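Local coordinates for protein YciF (Escherichia coli, PDB 2GS4), which is a homodimeric stress protein of the ferritin-like superfamily, probably metal-binding like its rubrerythrin relatives, though its precise function is not established, at residues K22-A27 against G80-A85; E38-A43 against T151-N156; I89-T92 against V97-A100. One frame throughout, in Å; residues are numbered along the deposited sequence.

Contact 1: K22-A27 against G80-A85; sequences KQLTRA and GLIEEA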
loop_
_atom_site.group_PDB
_atom_site.type_symbol
_atom_site.label_atom_id
_atom_site.label_comp_id
_atom_site.label_asym_id
_atom_site.label_seq_id
_atom_site.Cartn_x
_atom_site.Cartn_y
_atom_site.Cartn_z
ATOM N N LYS A 22 6.327 11.755 -4.567
ATOM C CA LYS A 22 7.737 12.005 -4.851
ATOM C C LYS A 22 8.276 10.850 -5.704
ATOM O O LYS A 22 8.894 11.053 -6.747
ATOM C CB LYS A 22 8.516 12.063 -3.536
ATOM C CG LYS A 22 9.600 13.114 -3.467
ATOM C CD LYS A 22 9.035 14.489 -3.157
ATOM C CE LYS A 22 10.130 15.539 -3.252
ATOM N NZ LYS A 22 9.578 16.914 -3.326
ATOM N N GLN A 23 8.032 9.629 -5.241
ATOM C CA GLN A 23 8.476 8.439 -5.952
ATOM C C GLN A 23 7.722 8.344 -7.265
ATOM O O GLN A 23 8.299 7.989 -8.296
ATOM C CB GLN A 23 8.197 7.180 -5.123
ATOM C CG GLN A 23 8.794 7.191 -3.728
ATOM C CD GLN A 23 8.470 5.922 -2.957
ATOM O OE1 GLN A 23 8.691 4.819 -3.444
ATOM N NE2 GLN A 23 7.943 6.077 -1.754
ATOM N N LEU A 24 6.432 8.672 -7.246
ATOM C CA LEU A 24 5.659 8.577 -8.472
ATOM C C LEU A 24 6.249 9.443 -9.602
ATOM O O LEU A 24 6.268 9.009 -10.754
ATOM C CB LEU A 24 4.189 8.925 -8.212
ATOM C CG LEU A 24 3.166 8.306 -9.184
ATOM C CD1 LEU A 24 3.437 6.812 -9.377
ATOM C CD2 LEU A 24 1.756 8.514 -8.654
ATOM N N THR A 25 6.761 10.636 -9.278
ATOM C CA THR A 25 7.348 11.515 -10.306
ATOM C C THR A 25 8.400 10.802 -11.153
ATOM O O THR A 25 8.365 10.878 -12.384
ATOM C CB THR A 25 8.003 12.797 -9.704
ATOM O OG1 THR A 25 9.033 12.429 -8.782
ATOM C CG2 THR A 25 6.960 13.662 -8.995
ATOM N N ARG A 26 9.339 10.122 -10.498
ATOM C CA ARG A 26 10.376 9.382 -11.211
ATOM C C ARG A 26 9.736 8.254 -12.028
ATOM O O ARG A 26 10.004 8.104 -13.220
ATOM C CB ARG A 26 11.404 8.768 -10.237
ATOM C CG ARG A 26 12.404 9.742 -9.592
ATOM C CD ARG A 26 12.081 10.067 -8.123
ATOM N NE ARG A 26 12.299 8.949 -7.201
ATOM C CZ ARG A 26 12.238 9.054 -5.872
ATOM N NH1 ARG A 26 11.969 10.225 -5.307
ATOM N NH2 ARG A 26 12.436 7.987 -5.107
ATOM N N ALA A 27 8.880 7.471 -11.383
ATOM C CA ALA A 27 8.230 6.347 -12.047
ATOM C C ALA A 27 7.458 6.716 -13.312
ATOM O O ALA A 27 7.530 6.012 -14.316
ATOM C CB ALA A 27 7.310 5.633 -11.072
ATOM N N GLY A 80 6.590 -0.572 -3.699
ATOM C CA GLY A 80 6.232 -1.868 -4.248
ATOM C C GLY A 80 5.423 -1.745 -5.532
ATOM O O GLY A 80 5.647 -2.492 -6.484
ATOM N N LEU A 81 4.489 -0.796 -5.566
ATOM C CA LEU A 81 3.648 -0.597 -6.743
ATOM C C LEU A 81 4.484 -0.132 -7.935
ATOM O O LEU A 81 4.189 -0.467 -9.089
ATOM C CB LEU A 81 2.540 0.418 -6.426
ATOM C CG LEU A 81 1.536 -0.078 -5.376
ATOM C CD1 LEU A 81 0.536 1.018 -5.004
ATOM C CD2 LEU A 81 0.813 -1.292 -5.925
ATOM N N ILE A 82 5.535 0.629 -7.643
ATOM C CA ILE A 82 6.416 1.125 -8.680
ATOM C C ILE A 82 7.316 -0.022 -9.162
ATOM O O ILE A 82 7.604 -0.131 -10.352
ATOM C CB ILE A 82 7.194 2.357 -8.150
ATOM C CG1 ILE A 82 6.240 3.562 -8.166
ATOM C CG2 ILE A 82 8.454 2.607 -8.965
ATOM C CD1 ILE A 82 6.747 4.826 -7.502
ATOM N N GLU A 83 7.723 -0.913 -8.259
ATOM C CA GLU A 83 8.544 -2.045 -8.685
ATOM C C GLU A 83 7.679 -2.967 -9.542
ATOM O O GLU A 83 8.176 -3.614 -10.464
ATOM C CB GLU A 83 9.130 -2.790 -7.472
ATOM C CG GLU A 83 10.266 -2.008 -6.812
ATOM C CD GLU A 83 10.802 -2.655 -5.553
ATOM O OE1 GLU A 83 11.155 -1.904 -4.619
ATOM O OE2 GLU A 83 10.887 -3.901 -5.497
ATOM N N GLU A 84 6.378 -3.008 -9.247
ATOM C CA GLU A 84 5.437 -3.826 -10.004
ATOM C C GLU A 84 5.408 -3.325 -11.446
ATOM O O GLU A 84 5.516 -4.110 -12.389
ATOM C CB GLU A 84 4.034 -3.759 -9.370
ATOM C CG GLU A 84 2.930 -4.452 -10.171
ATOM C CD GLU A 84 1.720 -4.818 -9.317
ATOM O OE1 GLU A 84 1.498 -4.161 -8.276
ATOM O OE2 GLU A 84 0.980 -5.753 -9.692
ATOM N N ALA A 85 5.273 -2.015 -11.610
ATOM C CA ALA A 85 5.247 -1.426 -12.938
ATOM C C ALA A 85 6.584 -1.638 -13.642
ATOM O O ALA A 85 6.623 -1.949 -14.829
ATOM C CB ALA A 85 4.932 0.064 -12.838
#
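Helices carrying Gln-23 and Ala-27 on one side and Ile-82 on the other run almost parallel, 9° between the axes of their short segments, and the closest pair of CA atoms, those of Ala-27 and Ile-82, lies 6.5 Å apart. The segment axes themselves approach to 10.5 Å. One branched side chain makes the whole contact from the 80-85 side. CG1 of Ile-82 stands anti to its carbonyl carbon (chi1 -77°), and the extended second torsion then carries CD1 straight out to the facing helix. That methyl settles between successive turns of 22-27: it comes within 3.6 Å of CB of Gln-23 and packs against CB of Ala-27, one turn further on, at 3.7 Å. Both other branch carbons lean on the same alanine, with CG2 of Ile-82 at 3.9 Å from CB of Ala-27. Leu-24 takes a looser part, its CD1 standing 4.3 Å from CD1 of Ile-82. Gln-23 also offers its backbone O, likewise 3.6 Å from CD1 of Ile-82; its extended amide passes on to Ser-19 and to the carbonyl of Cys-75, both hydrogen-bonded through NE2. The result is an isoleucine inserted beside an alanine and against the backbone of the facing turn, without polar bonding between the segments.

The pair lies on the flank of a ferritin-like bundle, where 76-89 belongs to the connection between the second and third long helices. Helix 95-126 lies beneath both partners, Val-109 touching Leu-24 and Leu-81, while the second subunit packs on helix 76-89, its Val-76 meeting Leu-81.

Contact 2: E38-A43 against T151-N156; sequences EKLSQA and TDLAIN
Leu-153 faces Leu-40 across two nearly antiparallel helices, whose segment axes come within 10.9 Å, crossing at -164°. Along 151-156, the segment starts with a residue turned to another partner: Thr-151 gives its hydroxyl to a hydrogen bond with Gln-107, and its carbonyl to the backbone N of Ile-155, which keeps the turn around the leucine regular.

Leu-153 follows, and it supplies the apolar contact from this side. Its CG lies anti to the carbonyl carbon, beside the backbone N (chi1 -66°), and the next torsion is extended, so that CD1 forms the leading tip. This methyl meets CB of Ala-43 at 3.8 Å and, more loosely, CD1 of Leu-40 at 4.2 Å. The alanine presents no more than a methyl, and the tip of the leucine can therefore come close to the backbone of the facing helix; its CD1 stands 4.4 Å from O of Lys-39, a carbonyl already used by the backbone N of Ala-43. The other methyl, CD2 of Leu-153, grazes the base of Lys-39 at 4.5 Å from its CB, after which the lysine chain bends off and takes its amine elsewhere. Leu-40 reaches in from one flank, with CG anti to its backbone N (chi1 177°), and the two leucine side chains meet at a slant. The interface is thus a leucine set against an alanine and a second leucine.

Ala-154, next in sequence, turns to helix 95-126, where Ile-103 receives it together with Leu-40 and Leu-153. At this end of the bundle, helices 38-63, 95-126 and 130-159 thereby share one apolar junction, and the second subunit touches neither 38-43 nor 151-156.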
loop_
_atom_site.group_PDB
_atom_site.type_symbol
_atom_site.label_atom_id
_atom_site.label_comp_id
_atom_site.label_asym_id
_atom_site.label_seq_id
_atom_site.Cartn_x
_atom_site.Cartn_y
_atom_site.Cartn_z
ATOM N N GLU A 38 1.942 6.136 -28.382
ATOM C CA GLU A 38 2.001 7.579 -28.166
ATOM C C GLU A 38 0.917 8.114 -27.242
ATOM O O GLU A 38 1.183 8.974 -26.400
ATOM C CB GLU A 38 1.927 8.313 -29.506
ATOM C CG GLU A 38 1.933 9.820 -29.372
ATOM C CD GLU A 38 3.232 10.443 -29.832
ATOM O OE1 GLU A 38 4.285 10.174 -29.215
ATOM O OE2 GLU A 38 3.194 11.203 -30.820
ATOM N N LYS A 39 -0.309 7.618 -27.407
ATOM C CA LYS A 39 -1.411 8.067 -26.572
ATOM C C LYS A 39 -1.189 7.665 -25.112
ATOM O O LYS A 39 -1.535 8.419 -24.203
ATOM C CB LYS A 39 -2.749 7.520 -27.102
ATOM C CG LYS A 39 -3.236 8.237 -28.367
ATOM C CD LYS A 39 -3.311 9.748 -28.124
ATOM C CE LYS A 39 -3.568 10.544 -29.400
ATOM N NZ LYS A 39 -4.963 10.431 -29.901
ATOM N N LEU A 40 -0.612 6.486 -24.886
ATOM C CA LEU A 40 -0.353 6.034 -23.520
ATOM C C LEU A 40 0.812 6.837 -22.951
ATOM O O LEU A 40 0.763 7.297 -21.809
ATOM C CB LEU A 40 -0.015 4.534 -23.490
ATOM C CG LEU A 40 0.349 3.961 -22.113
ATOM C CD1 LEU A 40 -0.742 4.314 -21.118
ATOM C CD2 LEU A 40 0.522 2.445 -22.195
ATOM N N SER A 41 1.860 6.998 -23.754
ATOM C CA SER A 41 3.044 7.749 -23.352
ATOM C C SER A 41 2.628 9.135 -22.865
ATOM O O SER A 41 3.096 9.608 -21.831
ATOM C CB SER A 41 3.996 7.889 -24.540
ATOM O OG SER A 41 5.216 8.508 -24.173
ATOM N N GLN A 42 1.734 9.773 -23.611
ATOM C CA GLN A 42 1.259 11.106 -23.257
ATOM C C GLN A 42 0.445 11.130 -21.973
ATOM O O GLN A 42 0.517 12.093 -21.207
ATOM C CB GLN A 42 0.441 11.685 -24.403
ATOM C CG GLN A 42 1.269 11.835 -25.664
ATOM C CD GLN A 42 0.479 12.387 -26.825
ATOM O OE1 GLN A 42 -0.752 12.463 -26.785
ATOM N NE2 GLN A 42 1.187 12.771 -27.877
ATOM N N ALA A 43 -0.325 10.074 -21.732
ATOM C CA ALA A 43 -1.122 10.016 -20.515
ATOM C C ALA A 43 -0.191 9.925 -19.308
ATOM O O ALA A 43 -0.469 10.501 -18.258
ATOM C CB ALA A 43 -2.062 8.822 -20.556
ATOM N N THR A 151 -8.594 3.709 -18.080
ATOM C CA THR A 151 -9.546 2.672 -18.460
ATOM C C THR A 151 -9.935 2.808 -19.930
ATOM O O THR A 151 -10.090 1.809 -20.633
ATOM C CB THR A 151 -10.821 2.726 -17.601
ATOM O OG1 THR A 151 -10.555 2.149 -16.318
ATOM C CG2 THR A 151 -11.953 1.967 -18.277
ATOM N N ASP A 152 -10.099 4.046 -20.391
ATOM C CA ASP A 152 -10.451 4.289 -21.787
ATOM C C ASP A 152 -9.315 3.738 -22.634
ATOM O O ASP A 152 -9.531 3.170 -23.699
ATOM C CB ASP A 152 -10.599 5.790 -22.047
ATOM C CG ASP A 152 -11.764 6.401 -21.292
ATOM O OD1 ASP A 152 -11.725 7.623 -21.041
ATOM O OD2 ASP A 152 -12.720 5.668 -20.957
ATOM N N LEU A 153 -8.093 3.910 -22.145
ATOM C CA LEU A 153 -6.923 3.431 -22.862
ATOM C C LEU A 153 -6.858 1.910 -22.855
ATOM O O LEU A 153 -6.501 1.302 -23.857
ATOM C CB LEU A 153 -5.654 4.040 -22.261
ATOM C CG LEU A 153 -5.621 5.552 -22.498
ATOM C CD1 LEU A 153 -4.430 6.175 -21.791
ATOM C CD2 LEU A 153 -5.569 5.826 -23.991
ATOM N N ALA A 154 -7.218 1.290 -21.737
ATOM C CA ALA A 154 -7.201 -0.167 -21.677
ATOM C C ALA A 154 -8.198 -0.699 -22.699
ATOM O O ALA A 154 -7.899 -1.644 -23.434
ATOM C CB ALA A 154 -7.566 -0.656 -20.282
ATOM N N ILE A 155 -9.377 -0.079 -22.752
ATOM C CA ILE A 155 -10.395 -0.493 -23.707
ATOM C C ILE A 155 -9.805 -0.386 -25.116
ATOM O O ILE A 155 -9.870 -1.340 -25.888
ATOM C CB ILE A 155 -11.691 0.372 -23.585
ATOM C CG1 ILE A 155 -12.489 -0.062 -22.349
ATOM C CG2 ILE A 155 -12.552 0.230 -24.832
ATOM C CD1 ILE A 155 -13.723 0.786 -22.041
ATOM N N ASN A 156 -9.199 0.755 -25.444
ATOM C CA ASN A 156 -8.610 0.927 -26.773
ATOM C C ASN A 156 -7.568 -0.153 -27.083
ATOM O O ASN A 156 -7.541 -0.682 -28.189
ATOM C CB ASN A 156 -7.932 2.299 -26.926
ATOM C CG ASN A 156 -8.869 3.465 -26.666
ATOM O OD1 ASN A 156 -10.091 3.337 -26.744
ATOM N ND2 ASN A 156 -8.288 4.621 -26.371
#

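Contact 3: I89-T92 against V97-A100; sequences IEST and VRDA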
loop_
_atom_site.group_PDB
_atom_site.type_symbol
_atom_site.label_atom_id
_atom_site.label_comp_id
_atom_site.label_asym_id
_atom_site.label_seq_id
_atom_site.Cartn_x
_atom_site.Cartn_y
_atom_site.Cartn_z
ATOM N N ILE A 89 7.927 -2.951 -17.339
ATOM C CA ILE A 89 8.825 -2.121 -18.157
ATOM C C ILE A 89 10.070 -2.895 -18.585
ATOM O O ILE A 89 10.470 -2.872 -19.755
ATOM C CB ILE A 89 9.329 -0.858 -17.365
ATOM C CG1 ILE A 89 8.184 0.133 -17.132
ATOM C CG2 ILE A 89 10.481 -0.189 -18.113
ATOM C CD1 ILE A 89 8.507 1.239 -16.114
ATOM N N GLU A 90 10.676 -3.584 -17.625
ATOM C CA GLU A 90 11.901 -4.335 -17.858
ATOM C C GLU A 90 11.734 -5.751 -18.412
ATOM O O GLU A 90 12.725 -6.464 -18.596
ATOM C CB GLU A 90 12.698 -4.387 -16.552
ATOM C CG GLU A 90 12.967 -3.016 -15.937
ATOM C CD GLU A 90 14.080 -2.264 -16.646
ATOM O OE1 GLU A 90 15.228 -2.761 -16.653
ATOM O OE2 GLU A 90 13.805 -1.176 -17.195
ATOM N N SER A 91 10.495 -6.167 -18.665
ATOM C CA SER A 91 10.248 -7.505 -19.204
ATOM C C SER A 91 10.377 -7.443 -20.721
ATOM O O SER A 91 10.666 -6.381 -21.277
ATOM C CB SER A 91 8.834 -7.956 -18.869
ATOM O OG SER A 91 7.896 -7.248 -19.666
ATOM N N THR A 92 10.170 -8.576 -21.393
ATOM C CA THR A 92 10.228 -8.567 -22.851
ATOM C C THR A 92 8.820 -8.505 -23.429
ATOM O O THR A 92 8.636 -8.720 -24.624
ATOM C CB THR A 92 10.957 -9.808 -23.463
ATOM O OG1 THR A 92 10.408 -11.016 -22.930
ATOM C CG2 THR A 92 12.452 -9.751 -23.184
ATOM N N VAL A 97 0.499 -6.559 -25.468
ATOM C CA VAL A 97 0.650 -7.312 -24.219
ATOM C C VAL A 97 1.264 -6.352 -23.223
ATOM O O VAL A 97 0.752 -6.138 -22.121
ATOM C CB VAL A 97 1.610 -8.504 -24.397
ATOM C CG1 VAL A 97 1.646 -9.348 -23.148
ATOM C CG2 VAL A 97 1.182 -9.325 -25.597
ATOM N N ARG A 98 2.378 -5.774 -23.646
ATOM C CA ARG A 98 3.125 -4.821 -22.858
ATOM C C ARG A 98 2.273 -3.663 -22.357
ATOM O O ARG A 98 2.312 -3.321 -21.173
ATOM C CB ARG A 98 4.280 -4.283 -23.696
ATOM C CG ARG A 98 5.085 -3.227 -22.999
ATOM C CD ARG A 98 6.342 -2.896 -23.775
ATOM N NE ARG A 98 7.253 -2.105 -22.956
ATOM C CZ ARG A 98 8.261 -2.610 -22.253
ATOM N NH1 ARG A 98 9.028 -1.811 -21.527
ATOM N NH2 ARG A 98 8.517 -3.913 -22.292
ATOM N N ASP A 99 1.494 -3.068 -23.253
ATOM C CA ASP A 99 0.653 -1.935 -22.896
ATOM C C ASP A 99 -0.516 -2.286 -21.964
ATOM O O ASP A 99 -0.922 -1.468 -21.138
ATOM C CB ASP A 99 0.150 -1.250 -24.173
ATOM C CG ASP A 99 1.283 -0.600 -24.968
ATOM O OD1 ASP A 99 1.097 -0.340 -26.176
ATOM O OD2 ASP A 99 2.360 -0.342 -24.384
ATOM N N ALA A 100 -1.047 -3.499 -22.086
ATOM C CA ALA A 100 -2.152 -3.932 -21.231
ATOM C C ALA A 100 -1.637 -3.989 -19.798
ATOM O O ALA A 100 -2.309 -3.563 -18.858
ATOM C CB ALA A 100 -2.651 -5.309 -21.661
#
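Three extended torsions drive the Arg-98 side chain straight out towards Ile-89 and Ser-91: CG is anti to the backbone N (chi1 177°), and the chain stays stretched as far as NE. The turn about the CD-NE bond (chi4 96°) then sets the guanidinium roughly crosswise to its own stem, with its edge presented to two carbonyl groups of the opposite segment. NH1 donates to O of Ile-89 at 2.5 Å, a value short enough for the exact length to be doubtful, with an N-H...O angle of 156°. The donor comes onto a lone pair in the carbonyl plane, while the oxygen sits somewhat out of the guanidinium plane. NH2 makes a weak bond to O of Ser-91 at 3.4 Å. Beyond NH1, CG2 of Ile-89 lies 4.0 Å from NH1 of Arg-98.

Outside the two segments, NE reaches the carbonyl of Ala-34, and NH2 that of Glu-93. The hydroxyl of Ser-91 binds the carbonyl of Val-88 and the backbone N of Glu-93, tying the turn to itself. A leucine in place of Arg-98 would probably strand the carbonyls of Ile-89 and Ser-91 without this donor and allow the segment after helix 76-89 to shift.

One cation thus collects several backbone oxygens where a helix ends. The C-terminal end of helix 76-89 carries partial negative charge, so the guanidinium is likely to be electrostatically welcome there, and it fastens the connection to helix 95-126 by polar means at the surface.

Side-chain chemistry here tracks depth. Contacts 1 and 2 are partly buried and apolar, each built on one branched side chain pressed against an alanine of the facing helix, but the helices run parallel in the first and antiparallel in the second. Contact 3 is a surface contact and polar, joining an arginine to backbone carbonyls. It adjoins contact 1 in sequence through helix 76-89, and touches contact 2 where CD2 of Leu-40 packs 4.0 Å from OD2 of Asp-99. Helix 95-126 links all three: it carries half of contact 3, and its side chains pack against both others.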